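Local atomic coordinates of DnaD domain protein (Enterococcus faecalis, PDB entry 2I5U), a protein that is of unknown function but probably takes part in the initiation of DNA replication. Residues A[34-48]-A[63-77]. Numbering follows the deposited sequence.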
# COMPACT_ATOMS: atom_id res chain seq x y z
N ILE A 34 -0.98 7.67 13.12
CA ILE A 34 -1.54 6.87 14.22
C ILE A 34 -0.51 5.94 14.85
O ILE A 34 -0.86 5.02 15.58
CB ILE A 34 -2.83 6.11 13.82
CG1 ILE A 34 -2.65 5.26 12.57
CG2 ILE A 34 -3.94 7.11 13.60
CD1 ILE A 34 -1.99 3.88 12.77
N GLY A 35 0.77 6.22 14.60
CA GLY A 35 1.85 5.63 15.39
C GLY A 35 2.65 4.52 14.74
O GLY A 35 3.47 3.89 15.39
N ALA A 36 2.43 4.28 13.45
CA ALA A 36 3.27 3.35 12.71
C ALA A 36 4.61 4.00 12.37
O ALA A 36 4.67 5.20 12.10
CB ALA A 36 2.55 2.91 11.41
N SER A 37 5.68 3.22 12.34
CA SER A 37 6.94 3.70 11.78
C SER A 37 6.81 3.74 10.26
O SER A 37 5.93 3.09 9.68
CB SER A 37 8.11 2.80 12.19
OG SER A 37 8.01 1.50 11.61
N GLN A 38 7.69 4.49 9.61
CA GLN A 38 7.75 4.52 8.15
C GLN A 38 7.89 3.11 7.62
O GLN A 38 7.20 2.72 6.68
CB GLN A 38 8.92 5.40 7.67
CG GLN A 38 8.99 5.58 6.15
CD GLN A 38 10.15 6.46 5.72
OE1 GLN A 38 10.27 7.61 6.16
NE2 GLN A 38 11.01 5.93 4.85
N LYS A 39 8.77 2.33 8.24
CA LYS A 39 9.04 0.96 7.81
C LYS A 39 7.82 0.05 7.95
O LYS A 39 7.51 -0.74 7.05
CB LYS A 39 10.19 0.37 8.63
CG LYS A 39 10.81 -0.86 8.01
CD LYS A 39 11.84 -0.49 6.94
CE LYS A 39 11.78 -1.44 5.75
NZ LYS A 39 11.89 -2.87 6.16
N GLU A 40 7.11 0.17 9.07
CA GLU A 40 5.90 -0.62 9.31
C GLU A 40 4.81 -0.25 8.31
O GLU A 40 4.08 -1.13 7.82
CB GLU A 40 5.37 -0.39 10.73
CG GLU A 40 6.15 -1.10 11.82
CD GLU A 40 5.82 -0.58 13.22
OE1 GLU A 40 5.48 0.61 13.38
OE2 GLU A 40 5.94 -1.38 14.18
N ALA A 41 4.68 1.04 8.02
CA ALA A 41 3.68 1.52 7.07
C ALA A 41 3.99 0.96 5.68
O ALA A 41 3.09 0.49 4.98
CB ALA A 41 3.64 3.07 7.07
N GLU A 42 5.25 0.99 5.28
CA GLU A 42 5.67 0.41 4.00
C GLU A 42 5.35 -1.07 3.93
O GLU A 42 4.87 -1.56 2.89
CB GLU A 42 7.17 0.66 3.79
CG GLU A 42 7.70 0.34 2.40
CD GLU A 42 9.21 0.53 2.30
OE1 GLU A 42 9.96 -0.15 3.04
OE2 GLU A 42 9.65 1.38 1.49
N GLN A 43 5.60 -1.79 5.02
CA GLN A 43 5.30 -3.21 5.11
C GLN A 43 3.80 -3.49 4.94
O GLN A 43 3.42 -4.47 4.31
CB GLN A 43 5.79 -3.79 6.44
CG GLN A 43 7.31 -3.88 6.55
CD GLN A 43 7.79 -4.46 7.88
OE1 GLN A 43 7.10 -4.39 8.90
NE2 GLN A 43 9.01 -4.99 7.86
N LEU A 44 2.96 -2.62 5.50
CA LEU A 44 1.51 -2.77 5.35
C LEU A 44 1.10 -2.64 3.88
O LEU A 44 0.30 -3.42 3.38
CB LEU A 44 0.75 -1.73 6.17
CG LEU A 44 0.75 -1.95 7.69
CD1 LEU A 44 0.17 -0.73 8.42
CD2 LEU A 44 -0.02 -3.21 8.05
N ILE A 45 1.68 -1.68 3.19
CA ILE A 45 1.33 -1.48 1.80
C ILE A 45 1.78 -2.70 0.96
O ILE A 45 1.03 -3.20 0.13
CB ILE A 45 1.87 -0.15 1.23
CG1 ILE A 45 1.17 1.03 1.91
CG2 ILE A 45 1.64 -0.09 -0.27
CD1 ILE A 45 1.89 2.33 1.76
N VAL A 46 2.99 -3.17 1.20
CA VAL A 46 3.48 -4.35 0.50
C VAL A 46 2.52 -5.53 0.71
O VAL A 46 2.17 -6.25 -0.25
CB VAL A 46 4.88 -4.74 0.95
CG1 VAL A 46 5.26 -6.11 0.39
CG2 VAL A 46 5.90 -3.68 0.51
N LYS A 47 2.09 -5.74 1.96
CA LYS A 47 1.17 -6.83 2.26
C LYS A 47 -0.18 -6.67 1.53
O LYS A 47 -0.74 -7.64 1.03
CB LYS A 47 0.94 -6.94 3.77
CG LYS A 47 0.02 -8.08 4.17
CD LYS A 47 0.71 -9.43 4.04
CE LYS A 47 -0.24 -10.54 3.63
NZ LYS A 47 -0.34 -10.63 2.14
N ALA A 48 -0.73 -5.45 1.51
CA ALA A 48 -1.98 -5.21 0.79
C ALA A 48 -1.78 -5.52 -0.70
O ALA A 48 -2.67 -6.06 -1.34
CB ALA A 48 -2.47 -3.76 0.98
N ILE A 63 -6.66 -2.16 -3.26
CA ILE A 63 -5.65 -1.97 -2.22
C ILE A 63 -6.08 -0.89 -1.22
O ILE A 63 -5.92 -1.05 -0.01
CB ILE A 63 -4.27 -1.65 -2.85
CG1 ILE A 63 -3.77 -2.87 -3.61
CG2 ILE A 63 -3.29 -1.21 -1.79
CD1 ILE A 63 -2.75 -2.53 -4.64
N ASN A 64 -6.60 0.21 -1.74
CA ASN A 64 -7.10 1.32 -0.91
C ASN A 64 -8.17 0.84 0.09
O ASN A 64 -8.15 1.23 1.25
CB ASN A 64 -7.64 2.42 -1.84
CG ASN A 64 -8.03 3.66 -1.11
OD1 ASN A 64 -7.28 4.21 -0.32
ND2 ASN A 64 -9.21 4.16 -1.42
N ALA A 65 -9.09 0.02 -0.37
CA ALA A 65 -10.14 -0.50 0.52
C ALA A 65 -9.53 -1.27 1.68
O ALA A 65 -9.97 -1.14 2.84
CB ALA A 65 -11.10 -1.36 -0.24
N ILE A 66 -8.52 -2.09 1.37
CA ILE A 66 -7.83 -2.85 2.41
C ILE A 66 -7.17 -1.94 3.42
O ILE A 66 -7.31 -2.09 4.62
CB ILE A 66 -6.75 -3.77 1.81
CG1 ILE A 66 -7.37 -4.81 0.88
CG2 ILE A 66 -5.97 -4.46 2.92
CD1 ILE A 66 -6.36 -5.59 0.05
N LEU A 67 -6.41 -0.98 2.91
CA LEU A 67 -5.69 -0.05 3.78
C LEU A 67 -6.62 0.81 4.66
O LEU A 67 -6.27 1.13 5.79
CB LEU A 67 -4.77 0.86 2.95
CG LEU A 67 -3.64 0.13 2.20
CD1 LEU A 67 -2.95 1.14 1.30
CD2 LEU A 67 -2.69 -0.55 3.16
N LYS A 68 -7.77 1.21 4.13
CA LYS A 68 -8.72 2.02 4.93
C LYS A 68 -9.20 1.25 6.13
O LYS A 68 -9.40 1.84 7.23
CB LYS A 68 -9.94 2.42 4.11
CG LYS A 68 -9.69 3.52 3.12
CD LYS A 68 -10.97 3.89 2.40
CE LYS A 68 -10.71 4.92 1.30
NZ LYS A 68 -11.93 5.22 0.45
N ASP A 69 -9.43 -0.05 5.94
CA ASP A 69 -9.82 -0.94 7.04
C ASP A 69 -8.74 -0.92 8.11
O ASP A 69 -9.00 -0.59 9.27
CB ASP A 69 -9.98 -2.38 6.56
CG ASP A 69 -11.20 -2.58 5.70
OD1 ASP A 69 -12.16 -1.81 5.83
OD2 ASP A 69 -11.20 -3.54 4.90
N TRP A 70 -7.53 -1.23 7.69
CA TRP A 70 -6.41 -1.35 8.61
C TRP A 70 -6.16 -0.04 9.37
O TRP A 70 -5.87 -0.06 10.57
CB TRP A 70 -5.16 -1.79 7.85
CG TRP A 70 -5.27 -3.19 7.28
CD1 TRP A 70 -6.26 -4.09 7.51
CD2 TRP A 70 -4.33 -3.84 6.42
NE1 TRP A 70 -6.02 -5.25 6.83
CE2 TRP A 70 -4.83 -5.13 6.15
CE3 TRP A 70 -3.12 -3.45 5.83
CZ2 TRP A 70 -4.15 -6.06 5.35
CZ3 TRP A 70 -2.44 -4.38 5.02
CH2 TRP A 70 -2.96 -5.65 4.79
N GLU A 71 -6.31 1.08 8.67
CA GLU A 71 -6.05 2.39 9.27
C GLU A 71 -7.06 2.71 10.36
O GLU A 71 -6.68 3.15 11.46
CB GLU A 71 -6.10 3.48 8.20
CG GLU A 71 -5.94 4.89 8.76
CD GLU A 71 -6.30 5.96 7.76
OE1 GLU A 71 -7.21 5.74 6.93
OE2 GLU A 71 -5.69 7.07 7.82
N GLN A 72 -8.35 2.50 10.08
CA GLN A 72 -9.39 2.77 11.07
C GLN A 72 -9.28 1.85 12.28
O GLN A 72 -9.55 2.27 13.42
CB GLN A 72 -10.80 2.69 10.44
CG GLN A 72 -11.20 1.33 9.87
CD GLN A 72 -11.87 0.43 10.88
OE1 GLN A 72 -12.22 0.85 12.00
NE2 GLN A 72 -12.08 -0.84 10.49
N ARG A 73 -8.88 0.60 12.06
CA ARG A 73 -8.68 -0.35 13.17
C ARG A 73 -7.45 0.02 14.00
O ARG A 73 -7.33 -0.38 15.16
CB ARG A 73 -8.56 -1.80 12.65
CG ARG A 73 -9.83 -2.33 11.98
CD ARG A 73 -9.99 -3.84 12.16
NE ARG A 73 -10.41 -4.54 10.93
CZ ARG A 73 -10.59 -5.86 10.84
NH1 ARG A 73 -10.96 -6.41 9.68
NH2 ARG A 73 -10.38 -6.65 11.90
N GLY A 74 -6.54 0.78 13.39
CA GLY A 74 -5.34 1.25 14.06
C GLY A 74 -4.21 0.26 13.97
O GLY A 74 -3.33 0.24 14.84
N PHE A 75 -4.23 -0.56 12.92
CA PHE A 75 -3.15 -1.52 12.68
C PHE A 75 -1.86 -0.81 12.28
O PHE A 75 -1.76 -0.26 11.18
CB PHE A 75 -3.56 -2.53 11.60
CG PHE A 75 -4.70 -3.44 11.99
CD1 PHE A 75 -5.09 -3.59 13.33
CD2 PHE A 75 -5.35 -4.20 11.02
CE1 PHE A 75 -6.13 -4.44 13.69
CE2 PHE A 75 -6.39 -5.06 11.36
CZ PHE A 75 -6.78 -5.18 12.70
N LYS A 76 -0.89 -0.82 13.19
CA LYS A 76 0.44 -0.26 12.93
C LYS A 76 1.27 -1.18 12.04
O LYS A 76 2.16 -0.71 11.33
CB LYS A 76 1.19 -0.01 14.24
CG LYS A 76 1.10 1.42 14.79
CD LYS A 76 -0.11 1.65 15.70
CE LYS A 76 -0.07 0.80 16.98
NZ LYS A 76 1.20 0.94 17.76
N SER A 77 0.98 -2.48 12.08
CA SER A 77 1.80 -3.48 11.40
C SER A 77 1.04 -4.76 11.07
O SER A 77 -0.10 -4.94 11.49
CB SER A 77 3.02 -3.81 12.26
OG SER A 77 2.61 -4.22 13.55
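Leu44 and Trp70 meet where helix 38-48 lies across helix 63-73, their axes 9.9 Å apart and their N-to-C directions 136° apart, nearer antiparallel than parallel. The leucine and the indole run side by side but head opposite ways, Leu44 CD2 resting 3.8 Å from Trp70 CE3. The six-membered end of the indole also points its edge at the backbone of helix 38-48: Leu44 O lies near the ring plane, 3.3 Å from Trp70 CZ3. One face of the ring is backed by Ile66 CG2 from its own helix. Trp70 CG stands anti to its own carbonyl carbon (chi1 -66°), a setting that carries the indole across to the other helix.

One turn on, Ala48 is a knob in a hole formed by Ile63, Ile66, Leu67 and Trp70, with its CB 3.9 Å from both Ile63 CG2 and Leu67 CD2. Beside it Ile45 lies roughly perpendicular to Leu67 and reaches on to Ile28 of helix 18-32 and Ile4 of helix 2-9.

After the Schellman motif at Gly74, the chain folds back over Leu44, whose CD1 lies 3.4 Å from Phe75 O. Lys76 then lays its bent aliphatic stem along the turn before helix 38-48, placing CG 3.4 Å from Ala36 N. There Ser37 and Glu40 form a capping box: Ser37 N gives Glu40 OE1 a nearly straight bond (179°), and Glu40 N returns one to Ser37 OG (3.0 Å).

With no hydrogen bond between the segments, apolar fit probably supplies most of the hold; Phe75 O, buried without a partner, is a probable price.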